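Local coordinates for protein endonuclease V (Bacillus subtilis, PDB 3GA2) that probably nicks double-stranded DNA at the second phosphodiester bond 3' to a deoxyinosine, a magnesium-dependent step in the repair of deaminated bases, at residues I28-T33 and N118-Y123; G127-A132 and K138-I143; K145-I150 and T166-D171; C153-P158 and P187-C192; Y175-R180 and S200-T205. The protein carries 1 engineered substitution. All coordinates share one frame; numbering follows the deposited sequence.

Interactions 2 and 5 place helices on the mixed sheet of an RNase H-like fold, whereas interactions 1, 3 and 4 bring loops against its strands or against one another. Interaction 2 is the most central; its five touching residues are all buried, and it alone is closed by a hydrogen bond between its segments. Interaction 1, a surface contact, rests on a methyl over a tyrosine face. Interactions 3 and 4 adjoin near the 165-170 edge of the sheet and interlock along the chain: one is built of isoleucines and a tyrosine edge, the other of an edge-to-face phenylalanine pair and two prolines. Interaction 5, partly buried, mixes leucine, tyrosine and an arginine whose charge is paired elsewhere.

Interaction 1. Residues I28-T33 and N118-Y123; sequences INLSPT and NGYLHY
In the loop that leads from strand 113-116 to helix 128-136, Tyr120 turns its ring toward Leu30 and Ile28, which belong to the loop between helix 14-25 and strand 41-52. Leu30 makes the main contact: its CD2 methyl sits 3.9 Å from the centroid of the Tyr120 ring and only 8° off the ring normal, a CH-pi contact over the middle of one face. The methyl is almost equally far from the ring carbons CG, CD1, CE1 and CZ. Ile28 contributes its short branch, with CG2 4.2 Å from Tyr120 CE1. The tyrosine reaches this position with CG opposite its backbone N (chi1 -160°), while its own N bonds to the backbone of Cys192 on strand 188-194. Tyr120 also stacks on His125.

The 28-33 loop contains an Asx turn. Asn29 OD1 takes two donors: Ser31 OG at 2.7 Å, in the carbonyl plane on a lone pair, and Ser31 N at 3.2 Å, well above that plane. A further bond joins Asn29 N to Asn194 OD1. Across the contact the attraction is dispersion and CH-pi alone, probably with little directional control of its own; the bonds of Tyr120 N to Cys192 and of Asn29 N to Asn194 hold both loops to strand 188-194.

Interaction 2. Residues G127-A132 and K138-I143; sequences GVATHA and KPTIGI
One hydrogen bond joins helix and strand: Thr140 OG1 donates to Ala129 O at 2.6 Å. The hydroxyl stands 54° out of the carbonyl plane, hence not on a lone pair. A chi1 of 61° places OG1 between the backbone N and the carbonyl carbon of Thr140, aimed at the helix, and puts CG2 opposite that carbonyl carbon.

The apolar contact is made by one methyl group. Ala129 CB lies 3.8 Å from Gly142 CA and equally far from Ile141 O, so it rests directly on the strand backbone. Around this point Phe115 of strand 113-116 touches the side chains of Ala129, Ala132 and Thr140.

In backbone terms, helix 128-132 runs nearly antiparallel to strand 140-143, with axes 7.3 Å apart at 165°. They are successive elements of a beta-alpha-beta unit formed by strand 113-116, helix 128-136 and strand 140-144. Ile141 points away from this helix and packs on helix 198-207. The side chain of Thr130 instead bonds through OG1 to Gly193 O, and the side chain of Asp116, a predicted magnesium ligand, lies about 8 Å from Gly142.

With alanine facing glycine, the close approach is short of bulk on both sides; the threonine hydroxyl, on a buried residue, is satisfied by a carbonyl oxygen of the helix, a polar tie inside an otherwise apolar contact.

Interaction 3. Residues K145-I150 and T166-D171; sequences KTYLKI and TDIIID
Tyr147 and Ile150 reach from the loop after strand 140-144 to Ile168 and Ile170, alternate residues of strand 165-170. The tyrosine offers an edge: Ile168 CD1 lies near the ring plane, 3.9 Å from Tyr147 CE1, and Ile168 CG2 is 3.7 Å from Tyr147 OH. The two side chains run past each other in opposite directions, the tyrosine extended with CG opposite its backbone N (chi1 179°). Ile150 and Ile170 instead meet at about a right angle, and Ile170 CD1 presses into Ile150 CB at 3.5 Å, closer than ordinary van der Waals contact. The same methyl also lies 3.7 Å from Ile150 O.

Strand 165-170 is an outermost strand of the mixed sheet, and the loop packs on the face to which Ile168 and Ile170 point. Both isoleucines point to that face because they stand two residues apart, while backbone bonds from Ile168 to Tyr175 and Gly176 hold the strand to its neighbour 173-179.

Further out, the phenol oxygen of Tyr147 is hydrogen-bonded to Cys153 O, which helps hold the ring where Ile168 touches it. Lys149 N stands 3.8 Å above the Tyr147 ring plane, toward the rim. Tyr175 packs against both Ile150 and Ile170.

Interaction 4. Residues C153-P158 and P187-C192; sequences CDFVTP and PIFLSC
Phe155 and Phe189 form the tight part of the contact, an edge-to-face pair with centroids 5.0 Å apart and planes at 63°. The edge belongs to Phe189: its CE2 stands 3.7 Å above the Phe155 ring plane, over the centre, and its CZ is 3.8 Å from both CE2 and CZ of Phe155. The side chains cross at about a right angle. Phe155 takes a chi1 of 68°, with CG between the backbone N and the carbonyl carbon, which swings the ring toward the strand.

Phe189 belongs to strand 188-194, which lies between strands 140-144 and 173-179; the 153-158 loop runs alongside edge strand 165-170 in the opposite direction, and Phe155 reaches from it to Phe189. Tyr147 is a third member of the cluster, edge-to-face with Phe155 and meeting Phe189 with ring planes at about 50°. Ile168 also touches Phe155.

The looser part is a pair of prolines, Pro158 CG approaching Pro187 CB at 4.0 Å through a single pair of carbons. Pro158 is buried and its carbonyl oxygen accepts from Arg180 NH2, whereas Pro187 is partly exposed. Solvent lies on the loop side, where Asp154, Val156 and Thr157 are exposed while Phe155 between them turns inward.

Interaction 5. Residues Y175-R180 and S200-T205; sequences YGRALR and SSYQIT
Strand 175-179 and helix 200-205 run in roughly the same direction, axes 10.4 Å apart at 31°, with Arg177 and Tyr202 nearest each other by CA. Leu179 and Tyr202 make the closest contact: Leu179 CD1 comes to the edge of the phenol ring, near its plane, 3.4 Å from Tyr202 CE2. The other leucine branch, CD2, meets Thr205 CG2 at 4.1 Å. Leu179 CG, opposite the backbone N (chi1 178°), carries the branch point toward the helix, where the two methyls part.

Arg177 is extended from CG to NE and brings its NH1 to 3.6 Å from Tyr202 CB, with the guanidinium edge directed at Tyr202 CG and the two planes 74° apart. Its charge is met elsewhere, by a salt bridge from NE to Asp167 and a cation-pi contact with Tyr165. Tyr202 OH bonds to Gly163 O, holding the far end of the ring.

Ser201 O accepts from Thr205 OG1 at 2.8 Å and from Thr205 N at 3.1 Å, the two donors coming from opposite faces of the carbonyl plane. A helix lying against a mixed sheet in this way fits the alpha/beta architecture of the RNase H clan, to which endonuclease V belongs.

Interaction 1. Residues I28-T33 and N118-Y123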
# COMPACT_ATOMS: atom_id res chain seq x y z
N ILE A 28 2.67 15.19 -5.69
CA ILE A 28 3.45 13.96 -5.66
C ILE A 28 4.92 14.26 -5.92
O ILE A 28 5.26 15.01 -6.84
CB ILE A 28 2.95 12.96 -6.72
CG1 ILE A 28 1.54 12.49 -6.34
CG2 ILE A 28 3.92 11.78 -6.84
CD1 ILE A 28 0.85 11.65 -7.38
N ASN A 29 5.79 13.68 -5.10
CA ASN A 29 7.22 13.89 -5.25
C ASN A 29 7.97 12.58 -5.13
O ASN A 29 8.11 12.03 -4.04
CB ASN A 29 7.73 14.87 -4.20
CG ASN A 29 9.23 14.96 -4.18
OD1 ASN A 29 9.87 15.02 -5.23
ND2 ASN A 29 9.81 14.95 -2.99
N LEU A 30 8.47 12.10 -6.27
CA LEU A 30 9.22 10.84 -6.32
C LEU A 30 10.72 11.04 -6.46
O LEU A 30 11.41 10.18 -6.98
CB LEU A 30 8.71 10.00 -7.48
CG LEU A 30 7.44 9.14 -7.28
CD1 LEU A 30 6.54 9.71 -6.21
CD2 LEU A 30 6.74 9.00 -8.61
N SER A 31 11.22 12.18 -5.99
CA SER A 31 12.65 12.48 -6.09
C SER A 31 13.50 11.90 -4.96
O SER A 31 14.67 11.57 -5.17
CB SER A 31 12.86 13.99 -6.13
OG SER A 31 12.53 14.56 -4.88
N PRO A 32 12.94 11.78 -3.75
CA PRO A 32 13.73 11.24 -2.63
C PRO A 32 14.39 9.88 -2.89
O PRO A 32 13.77 8.95 -3.40
CB PRO A 32 12.71 11.20 -1.50
CG PRO A 32 11.83 12.39 -1.81
CD PRO A 32 11.61 12.22 -3.29
N THR A 33 15.67 9.79 -2.55
CA THR A 33 16.43 8.56 -2.70
C THR A 33 16.62 8.03 -1.29
O THR A 33 17.07 8.77 -0.41
CB THR A 33 17.81 8.80 -3.37
OG1 THR A 33 17.61 9.18 -4.74
CG2 THR A 33 18.66 7.55 -3.33
N ASN A 118 -1.82 -0.66 -4.75
CA ASN A 118 -1.09 0.21 -5.66
C ASN A 118 -0.81 1.61 -5.13
O ASN A 118 -1.47 2.10 -4.21
CB ASN A 118 -1.83 0.37 -6.99
CG ASN A 118 -1.83 -0.90 -7.82
OD1 ASN A 118 -0.77 -1.41 -8.19
ND2 ASN A 118 -3.02 -1.41 -8.12
N GLY A 119 0.16 2.26 -5.76
CA GLY A 119 0.53 3.62 -5.42
C GLY A 119 0.44 4.42 -6.70
O GLY A 119 -0.65 4.70 -7.19
N TYR A 120 1.59 4.77 -7.26
CA TYR A 120 1.67 5.55 -8.49
C TYR A 120 1.09 4.78 -9.69
O TYR A 120 0.63 5.37 -10.66
CB TYR A 120 3.13 5.92 -8.76
CG TYR A 120 3.33 7.08 -9.70
CD1 TYR A 120 2.93 8.37 -9.34
CD2 TYR A 120 3.93 6.90 -10.94
CE1 TYR A 120 3.12 9.45 -10.19
CE2 TYR A 120 4.12 7.98 -11.82
CZ TYR A 120 3.71 9.25 -11.43
OH TYR A 120 3.87 10.32 -12.28
N LEU A 121 1.13 3.45 -9.62
CA LEU A 121 0.59 2.62 -10.69
C LEU A 121 -0.92 2.62 -10.52
O LEU A 121 -1.51 1.69 -9.97
CB LEU A 121 1.13 1.20 -10.58
CG LEU A 121 0.66 0.12 -11.55
CD1 LEU A 121 1.04 0.42 -13.00
CD2 LEU A 121 1.29 -1.18 -11.09
N HIS A 122 -1.54 3.69 -11.01
CA HIS A 122 -2.98 3.85 -10.89
C HIS A 122 -3.46 4.82 -11.96
O HIS A 122 -2.71 5.71 -12.37
CB HIS A 122 -3.30 4.39 -9.48
CG HIS A 122 -4.73 4.76 -9.29
ND1 HIS A 122 -5.22 6.01 -9.59
CD2 HIS A 122 -5.79 4.04 -8.84
CE1 HIS A 122 -6.52 6.05 -9.34
NE2 HIS A 122 -6.89 4.87 -8.89
N TYR A 123 -4.71 4.65 -12.40
CA TYR A 123 -5.33 5.48 -13.43
C TYR A 123 -4.96 6.95 -13.30
O TYR A 123 -4.73 7.63 -14.29
CB TYR A 123 -6.86 5.37 -13.38
CG TYR A 123 -7.42 3.96 -13.50
CD1 TYR A 123 -8.13 3.38 -12.45
CD2 TYR A 123 -7.24 3.22 -14.67
CE1 TYR A 123 -8.65 2.09 -12.56
CE2 TYR A 123 -7.75 1.93 -14.78
CZ TYR A 123 -8.46 1.37 -13.73
OH TYR A 123 -8.95 0.09 -13.84

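Interaction 2. Residues G127-A132 and K138-I143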
# COMPACT_ATOMS: atom_id res chain seq x y z
N GLY A 127 -3.26 5.82 -6.25
CA GLY A 127 -3.60 4.60 -5.55
C GLY A 127 -3.43 4.82 -4.05
O GLY A 127 -2.77 5.78 -3.63
N VAL A 128 -3.99 3.93 -3.25
CA VAL A 128 -3.94 4.04 -1.79
C VAL A 128 -2.54 4.30 -1.20
O VAL A 128 -2.40 5.11 -0.29
CB VAL A 128 -4.57 2.77 -1.12
CG1 VAL A 128 -3.73 1.54 -1.39
CG2 VAL A 128 -4.74 2.99 0.39
N ALA A 129 -1.52 3.63 -1.72
CA ALA A 129 -0.17 3.84 -1.19
C ALA A 129 0.27 5.30 -1.34
O ALA A 129 0.85 5.89 -0.42
CB ALA A 129 0.83 2.92 -1.88
N THR A 130 -0.01 5.88 -2.50
CA THR A 130 0.36 7.27 -2.75
C THR A 130 -0.51 8.21 -1.91
O THR A 130 -0.00 9.10 -1.22
CB THR A 130 0.19 7.62 -4.25
OG1 THR A 130 1.09 6.82 -5.02
CG2 THR A 130 0.50 9.10 -4.49
N HIS A 131 -1.82 7.99 -1.96
CA HIS A 131 -2.78 8.79 -1.23
C HIS A 131 -2.50 8.80 0.28
O HIS A 131 -2.48 9.86 0.91
CB HIS A 131 -4.20 8.28 -1.52
CG HIS A 131 -5.28 9.26 -1.21
ND1 HIS A 131 -6.58 9.11 -1.65
CD2 HIS A 131 -5.27 10.41 -0.49
CE1 HIS A 131 -7.31 10.12 -1.22
NE2 HIS A 131 -6.54 10.93 -0.52
N ALA A 132 -2.29 7.62 0.86
CA ALA A 132 -2.02 7.52 2.29
C ALA A 132 -0.75 8.28 2.70
O ALA A 132 -0.66 8.78 3.82
CB ALA A 132 -1.89 6.05 2.70
N LYS A 138 5.13 10.20 5.43
CA LYS A 138 6.28 9.33 5.32
C LYS A 138 6.36 8.70 3.94
O LYS A 138 5.39 8.67 3.20
CB LYS A 138 6.20 8.21 6.37
CG LYS A 138 6.30 8.67 7.82
CD LYS A 138 7.70 9.22 8.14
CE LYS A 138 7.89 9.39 9.65
NZ LYS A 138 9.29 9.77 10.01
N PRO A 139 7.55 8.22 3.56
CA PRO A 139 7.69 7.59 2.25
C PRO A 139 6.83 6.32 2.24
O PRO A 139 6.77 5.60 3.24
CB PRO A 139 9.18 7.24 2.19
CG PRO A 139 9.82 8.31 3.03
CD PRO A 139 8.87 8.43 4.19
N THR A 140 6.16 6.05 1.13
CA THR A 140 5.33 4.86 1.02
C THR A 140 5.65 4.12 -0.27
O THR A 140 6.17 4.71 -1.22
CB THR A 140 3.81 5.18 1.05
OG1 THR A 140 3.47 6.03 -0.06
CG2 THR A 140 3.43 5.89 2.36
N ILE A 141 5.34 2.83 -0.29
CA ILE A 141 5.59 1.97 -1.44
C ILE A 141 4.35 1.13 -1.72
O ILE A 141 3.69 0.66 -0.79
CB ILE A 141 6.78 1.02 -1.19
CG1 ILE A 141 8.07 1.83 -0.98
CG2 ILE A 141 6.95 0.06 -2.38
CD1 ILE A 141 9.25 1.00 -0.47
N GLY A 142 4.05 0.94 -2.99
CA GLY A 142 2.90 0.15 -3.37
C GLY A 142 3.31 -1.24 -3.82
O GLY A 142 4.18 -1.40 -4.67
N ILE A 143 2.69 -2.25 -3.22
CA ILE A 143 2.97 -3.65 -3.55
C ILE A 143 1.61 -4.29 -3.90
O ILE A 143 0.86 -4.69 -3.01
CB ILE A 143 3.56 -4.41 -2.33
CG1 ILE A 143 4.87 -3.77 -1.88
CG2 ILE A 143 3.79 -5.87 -2.71
CD1 ILE A 143 6.02 -3.88 -2.88

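Interaction 3. Residues K145-I150 and T166-D171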
# COMPACT_ATOMS: atom_id res chain seq x y z
N LYS A 145 -0.84 -7.26 -5.70
CA LYS A 145 -0.86 -8.68 -6.05
C LYS A 145 -1.47 -8.91 -7.43
O LYS A 145 -1.28 -9.96 -8.02
CB LYS A 145 -1.67 -9.48 -5.03
CG LYS A 145 -1.18 -9.41 -3.60
CD LYS A 145 -2.22 -10.02 -2.66
CE LYS A 145 -1.83 -9.85 -1.21
NZ LYS A 145 -2.86 -10.41 -0.29
N THR A 146 -2.21 -7.92 -7.92
CA THR A 146 -2.85 -8.04 -9.22
C THR A 146 -2.53 -6.83 -10.07
O THR A 146 -2.34 -5.72 -9.56
CB THR A 146 -4.38 -8.17 -9.10
OG1 THR A 146 -4.91 -6.96 -8.55
CG2 THR A 146 -4.75 -9.34 -8.20
N TYR A 147 -2.48 -7.04 -11.38
CA TYR A 147 -2.17 -5.98 -12.31
C TYR A 147 -3.36 -5.14 -12.73
O TYR A 147 -4.37 -5.65 -13.20
CB TYR A 147 -1.52 -6.56 -13.57
CG TYR A 147 -1.17 -5.52 -14.61
CD1 TYR A 147 -0.19 -4.56 -14.37
CD2 TYR A 147 -1.82 -5.51 -15.85
CE1 TYR A 147 0.15 -3.62 -15.33
CE2 TYR A 147 -1.49 -4.57 -16.82
CZ TYR A 147 -0.51 -3.63 -16.56
OH TYR A 147 -0.18 -2.71 -17.53
N LEU A 148 -3.22 -3.83 -12.57
CA LEU A 148 -4.26 -2.88 -12.95
C LEU A 148 -3.92 -2.39 -14.36
O LEU A 148 -2.99 -1.60 -14.54
CB LEU A 148 -4.27 -1.70 -11.98
CG LEU A 148 -5.33 -0.62 -12.24
CD1 LEU A 148 -6.72 -1.23 -12.10
CD2 LEU A 148 -5.14 0.52 -11.24
N LYS A 149 -4.65 -2.86 -15.36
CA LYS A 149 -4.41 -2.48 -16.75
C LYS A 149 -4.91 -1.07 -17.06
O LYS A 149 -6.11 -0.79 -17.01
CB LYS A 149 -5.06 -3.50 -17.69
CG LYS A 149 -4.58 -3.40 -19.12
CD LYS A 149 -5.19 -4.49 -19.99
CE LYS A 149 -4.78 -4.33 -21.44
NZ LYS A 149 -5.58 -5.21 -22.32
N ILE A 150 -3.98 -0.17 -17.39
CA ILE A 150 -4.30 1.23 -17.67
C ILE A 150 -4.07 1.64 -19.13
O ILE A 150 -3.04 1.30 -19.72
CB ILE A 150 -3.44 2.15 -16.77
CG1 ILE A 150 -3.57 1.71 -15.31
CG2 ILE A 150 -3.87 3.61 -16.94
CD1 ILE A 150 -2.55 2.36 -14.36
N THR A 166 10.38 -5.54 -15.05
CA THR A 166 10.16 -4.87 -16.32
C THR A 166 9.40 -3.61 -15.96
O THR A 166 8.58 -3.62 -15.04
CB THR A 166 9.30 -5.71 -17.29
OG1 THR A 166 8.00 -5.93 -16.72
CG2 THR A 166 9.96 -7.06 -17.57
N ASP A 167 9.68 -2.52 -16.66
CA ASP A 167 9.00 -1.26 -16.39
C ASP A 167 7.66 -1.25 -17.09
O ASP A 167 7.55 -1.64 -18.25
CB ASP A 167 9.82 -0.06 -16.88
CG ASP A 167 11.06 0.18 -16.06
OD1 ASP A 167 11.05 -0.15 -14.86
OD2 ASP A 167 12.03 0.74 -16.61
N ILE A 168 6.63 -0.80 -16.38
CA ILE A 168 5.30 -0.70 -16.95
C ILE A 168 5.23 0.74 -17.42
O ILE A 168 5.17 1.66 -16.61
CB ILE A 168 4.24 -0.95 -15.88
CG1 ILE A 168 4.44 -2.34 -15.30
CG2 ILE A 168 2.84 -0.79 -16.49
CD1 ILE A 168 3.68 -2.58 -14.01
N ILE A 169 5.27 0.94 -18.74
CA ILE A 169 5.25 2.28 -19.30
C ILE A 169 3.95 2.59 -20.03
O ILE A 169 3.45 1.78 -20.82
CB ILE A 169 6.46 2.48 -20.23
CG1 ILE A 169 7.75 2.06 -19.51
CG2 ILE A 169 6.56 3.94 -20.65
CD1 ILE A 169 9.02 2.24 -20.31
N ILE A 170 3.40 3.76 -19.75
CA ILE A 170 2.15 4.22 -20.35
C ILE A 170 2.36 5.68 -20.77
O ILE A 170 2.75 6.51 -19.95
CB ILE A 170 0.99 4.12 -19.33
CG1 ILE A 170 0.86 2.67 -18.86
CG2 ILE A 170 -0.31 4.58 -19.95
CD1 ILE A 170 -0.15 2.48 -17.78
N ASP A 171 2.10 5.98 -22.04
CA ASP A 171 2.29 7.34 -22.55
C ASP A 171 3.72 7.82 -22.34
O ASP A 171 3.97 9.00 -22.13
CB ASP A 171 1.34 8.34 -21.86
CG ASP A 171 -0.12 8.08 -22.19
OD1 ASP A 171 -0.42 7.77 -23.36
OD2 ASP A 171 -0.96 8.20 -21.27

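Interaction 4. Residues C153-P158 and P187-C192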
# COMPACT_ATOMS: atom_id res chain seq x y z
N CYS A 153 -2.82 -0.77 -21.69
CA CYS A 153 -1.41 -1.15 -21.72
C CYS A 153 -1.14 -2.41 -20.92
O CYS A 153 -1.56 -2.53 -19.77
CB CYS A 153 -0.55 -0.01 -21.19
SG CYS A 153 -0.58 1.46 -22.25
N ASP A 154 -0.44 -3.36 -21.53
CA ASP A 154 -0.11 -4.60 -20.86
C ASP A 154 1.36 -4.59 -20.49
O ASP A 154 2.17 -3.95 -21.16
CB ASP A 154 -0.42 -5.79 -21.76
CG ASP A 154 -0.14 -7.12 -21.09
OD1 ASP A 154 -0.66 -7.34 -19.97
OD2 ASP A 154 0.60 -7.94 -21.68
N PHE A 155 1.70 -5.30 -19.42
CA PHE A 155 3.08 -5.34 -18.97
C PHE A 155 3.84 -6.49 -19.62
O PHE A 155 3.24 -7.41 -20.19
CB PHE A 155 3.12 -5.49 -17.44
CG PHE A 155 2.62 -6.82 -16.95
CD1 PHE A 155 3.48 -7.90 -16.84
CD2 PHE A 155 1.29 -6.98 -16.58
CE1 PHE A 155 3.03 -9.13 -16.38
CE2 PHE A 155 0.82 -8.21 -16.12
CZ PHE A 155 1.69 -9.29 -16.01
N VAL A 156 5.16 -6.42 -19.54
CA VAL A 156 6.02 -7.45 -20.09
C VAL A 156 6.36 -8.38 -18.94
O VAL A 156 6.80 -7.93 -17.89
CB VAL A 156 7.32 -6.87 -20.68
CG1 VAL A 156 8.24 -8.00 -21.11
CG2 VAL A 156 7.00 -5.97 -21.86
N THR A 157 6.14 -9.68 -19.14
CA THR A 157 6.44 -10.64 -18.10
C THR A 157 7.93 -10.59 -17.77
O THR A 157 8.77 -10.70 -18.66
CB THR A 157 6.08 -12.07 -18.53
OG1 THR A 157 4.68 -12.13 -18.82
CG2 THR A 157 6.41 -13.05 -17.42
N PRO A 158 8.27 -10.41 -16.49
CA PRO A 158 9.67 -10.34 -16.07
C PRO A 158 10.29 -11.73 -16.11
O PRO A 158 9.58 -12.73 -16.19
CB PRO A 158 9.57 -9.79 -14.66
CG PRO A 158 8.30 -10.41 -14.15
CD PRO A 158 7.36 -10.25 -15.34
N PRO A 187 4.41 -12.73 -10.34
CA PRO A 187 5.11 -11.54 -9.88
C PRO A 187 4.18 -10.56 -9.18
O PRO A 187 2.96 -10.73 -9.21
CB PRO A 187 5.70 -10.97 -11.17
CG PRO A 187 4.65 -11.31 -12.17
CD PRO A 187 4.28 -12.73 -11.81
N ILE A 188 4.76 -9.56 -8.53
CA ILE A 188 3.96 -8.55 -7.87
C ILE A 188 4.13 -7.27 -8.69
O ILE A 188 5.00 -7.20 -9.56
CB ILE A 188 4.41 -8.29 -6.42
CG1 ILE A 188 5.90 -7.95 -6.39
CG2 ILE A 188 4.08 -9.50 -5.56
CD1 ILE A 188 6.33 -7.24 -5.14
N PHE A 189 3.30 -6.28 -8.41
CA PHE A 189 3.37 -5.03 -9.14
C PHE A 189 3.74 -3.89 -8.23
O PHE A 189 2.98 -3.47 -7.37
CB PHE A 189 2.05 -4.81 -9.87
CG PHE A 189 1.72 -5.94 -10.78
CD1 PHE A 189 0.92 -7.00 -10.35
CD2 PHE A 189 2.32 -6.02 -12.03
CE1 PHE A 189 0.74 -8.12 -11.14
CE2 PHE A 189 2.14 -7.15 -12.83
CZ PHE A 189 1.35 -8.20 -12.38
N LEU A 190 4.95 -3.40 -8.46
CA LEU A 190 5.56 -2.35 -7.67
C LEU A 190 5.41 -0.96 -8.22
O LEU A 190 5.59 -0.72 -9.41
CB LEU A 190 7.05 -2.65 -7.52
CG LEU A 190 7.91 -1.61 -6.80
CD1 LEU A 190 7.73 -1.78 -5.30
CD2 LEU A 190 9.39 -1.79 -7.17
N SER A 191 5.09 -0.03 -7.33
CA SER A 191 4.99 1.37 -7.71
C SER A 191 5.40 2.20 -6.52
O SER A 191 5.26 1.78 -5.37
CB SER A 191 3.56 1.73 -8.13
OG SER A 191 2.65 1.64 -7.05
N CYS A 192 5.93 3.38 -6.79
CA CYS A 192 6.30 4.27 -5.71
C CYS A 192 4.97 4.66 -5.10
O CYS A 192 3.93 4.59 -5.75
CB CYS A 192 6.94 5.56 -6.24
SG CYS A 192 8.57 5.38 -6.94

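Interaction 5. Residues Y175-R180 and S200-T205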
# COMPACT_ATOMS: atom_id res chain seq x y z
N TYR A 175 4.98 3.97 -14.81
CA TYR A 175 4.01 3.92 -13.72
C TYR A 175 4.48 3.03 -12.58
O TYR A 175 4.14 3.27 -11.42
CB TYR A 175 2.65 3.41 -14.22
CG TYR A 175 1.79 4.47 -14.86
CD1 TYR A 175 0.45 4.63 -14.48
CD2 TYR A 175 2.29 5.31 -15.86
CE1 TYR A 175 -0.37 5.59 -15.08
CE2 TYR A 175 1.48 6.27 -16.46
CZ TYR A 175 0.16 6.41 -16.07
OH TYR A 175 -0.62 7.38 -16.64
N GLY A 176 5.26 2.00 -12.91
CA GLY A 176 5.75 1.08 -11.91
C GLY A 176 6.48 -0.09 -12.57
O GLY A 176 6.90 0.01 -13.72
N ARG A 177 6.64 -1.19 -11.85
CA ARG A 177 7.33 -2.36 -12.39
C ARG A 177 6.62 -3.68 -12.10
O ARG A 177 5.91 -3.82 -11.10
CB ARG A 177 8.76 -2.43 -11.83
CG ARG A 177 9.69 -1.32 -12.31
CD ARG A 177 11.05 -1.35 -11.61
NE ARG A 177 11.96 -0.36 -12.18
CZ ARG A 177 13.14 -0.04 -11.66
NH1 ARG A 177 13.57 -0.64 -10.55
NH2 ARG A 177 13.91 0.87 -12.25
N ALA A 178 6.81 -4.65 -12.98
CA ALA A 178 6.26 -5.99 -12.78
C ALA A 178 7.50 -6.63 -12.20
O ALA A 178 8.54 -6.70 -12.85
CB ALA A 178 5.88 -6.63 -14.11
N LEU A 179 7.40 -7.09 -10.96
CA LEU A 179 8.55 -7.66 -10.26
C LEU A 179 8.41 -9.09 -9.79
O LEU A 179 7.45 -9.44 -9.11
CB LEU A 179 8.89 -6.76 -9.07
CG LEU A 179 10.05 -7.17 -8.15
CD1 LEU A 179 11.35 -7.10 -8.92
CD2 LEU A 179 10.09 -6.25 -6.94
N ARG A 180 9.41 -9.89 -10.14
CA ARG A 180 9.47 -11.29 -9.75
C ARG A 180 10.13 -11.35 -8.38
O ARG A 180 11.35 -11.28 -8.27
CB ARG A 180 10.32 -12.08 -10.75
CG ARG A 180 10.29 -13.59 -10.54
CD ARG A 180 9.02 -14.19 -11.11
NE ARG A 180 8.98 -14.06 -12.57
CZ ARG A 180 7.99 -14.50 -13.34
NH1 ARG A 180 6.94 -15.10 -12.81
NH2 ARG A 180 8.06 -14.33 -14.65
N SER A 200 14.66 3.18 -5.18
CA SER A 200 14.64 2.90 -3.76
C SER A 200 13.46 1.99 -3.42
O SER A 200 13.59 1.11 -2.58
CB SER A 200 14.54 4.21 -2.96
OG SER A 200 15.62 5.08 -3.28
N SER A 201 12.32 2.21 -4.06
CA SER A 201 11.16 1.38 -3.80
C SER A 201 11.52 -0.06 -4.12
O SER A 201 11.15 -0.99 -3.40
CB SER A 201 9.98 1.82 -4.67
OG SER A 201 9.51 3.09 -4.27
N TYR A 202 12.23 -0.23 -5.22
CA TYR A 202 12.67 -1.54 -5.67
C TYR A 202 13.69 -2.17 -4.72
O TYR A 202 13.57 -3.35 -4.38
CB TYR A 202 13.27 -1.44 -7.08
CG TYR A 202 14.00 -2.68 -7.53
CD1 TYR A 202 15.38 -2.79 -7.39
CD2 TYR A 202 13.31 -3.76 -8.08
CE1 TYR A 202 16.07 -3.94 -7.78
CE2 TYR A 202 13.98 -4.92 -8.48
CZ TYR A 202 15.36 -5.00 -8.33
OH TYR A 202 16.03 -6.13 -8.75
N GLN A 203 14.68 -1.39 -4.31
CA GLN A 203 15.71 -1.90 -3.41
C GLN A 203 15.17 -2.27 -2.04
O GLN A 203 15.57 -3.29 -1.47
CB GLN A 203 16.82 -0.86 -3.23
CG GLN A 203 17.67 -0.60 -4.47
CD GLN A 203 18.28 -1.86 -5.04
OE1 GLN A 203 18.74 -2.74 -4.31
NE2 GLN A 203 18.32 -1.95 -6.37
N ILE A 204 14.29 -1.44 -1.50
CA ILE A 204 13.71 -1.72 -0.20
C ILE A 204 12.83 -2.97 -0.28
O ILE A 204 12.86 -3.82 0.61
CB ILE A 204 12.85 -0.53 0.31
CG1 ILE A 204 13.76 0.67 0.60
CG2 ILE A 204 12.09 -0.94 1.57
CD1 ILE A 204 13.01 1.91 1.08
N THR A 205 12.05 -3.09 -1.36
CA THR A 205 11.18 -4.25 -1.52
C THR A 205 11.98 -5.55 -1.58
O THR A 205 11.65 -6.52 -0.89
CB THR A 205 10.31 -4.13 -2.80
OG1 THR A 205 9.40 -3.03 -2.66
CG2 THR A 205 9.49 -5.41 -3.02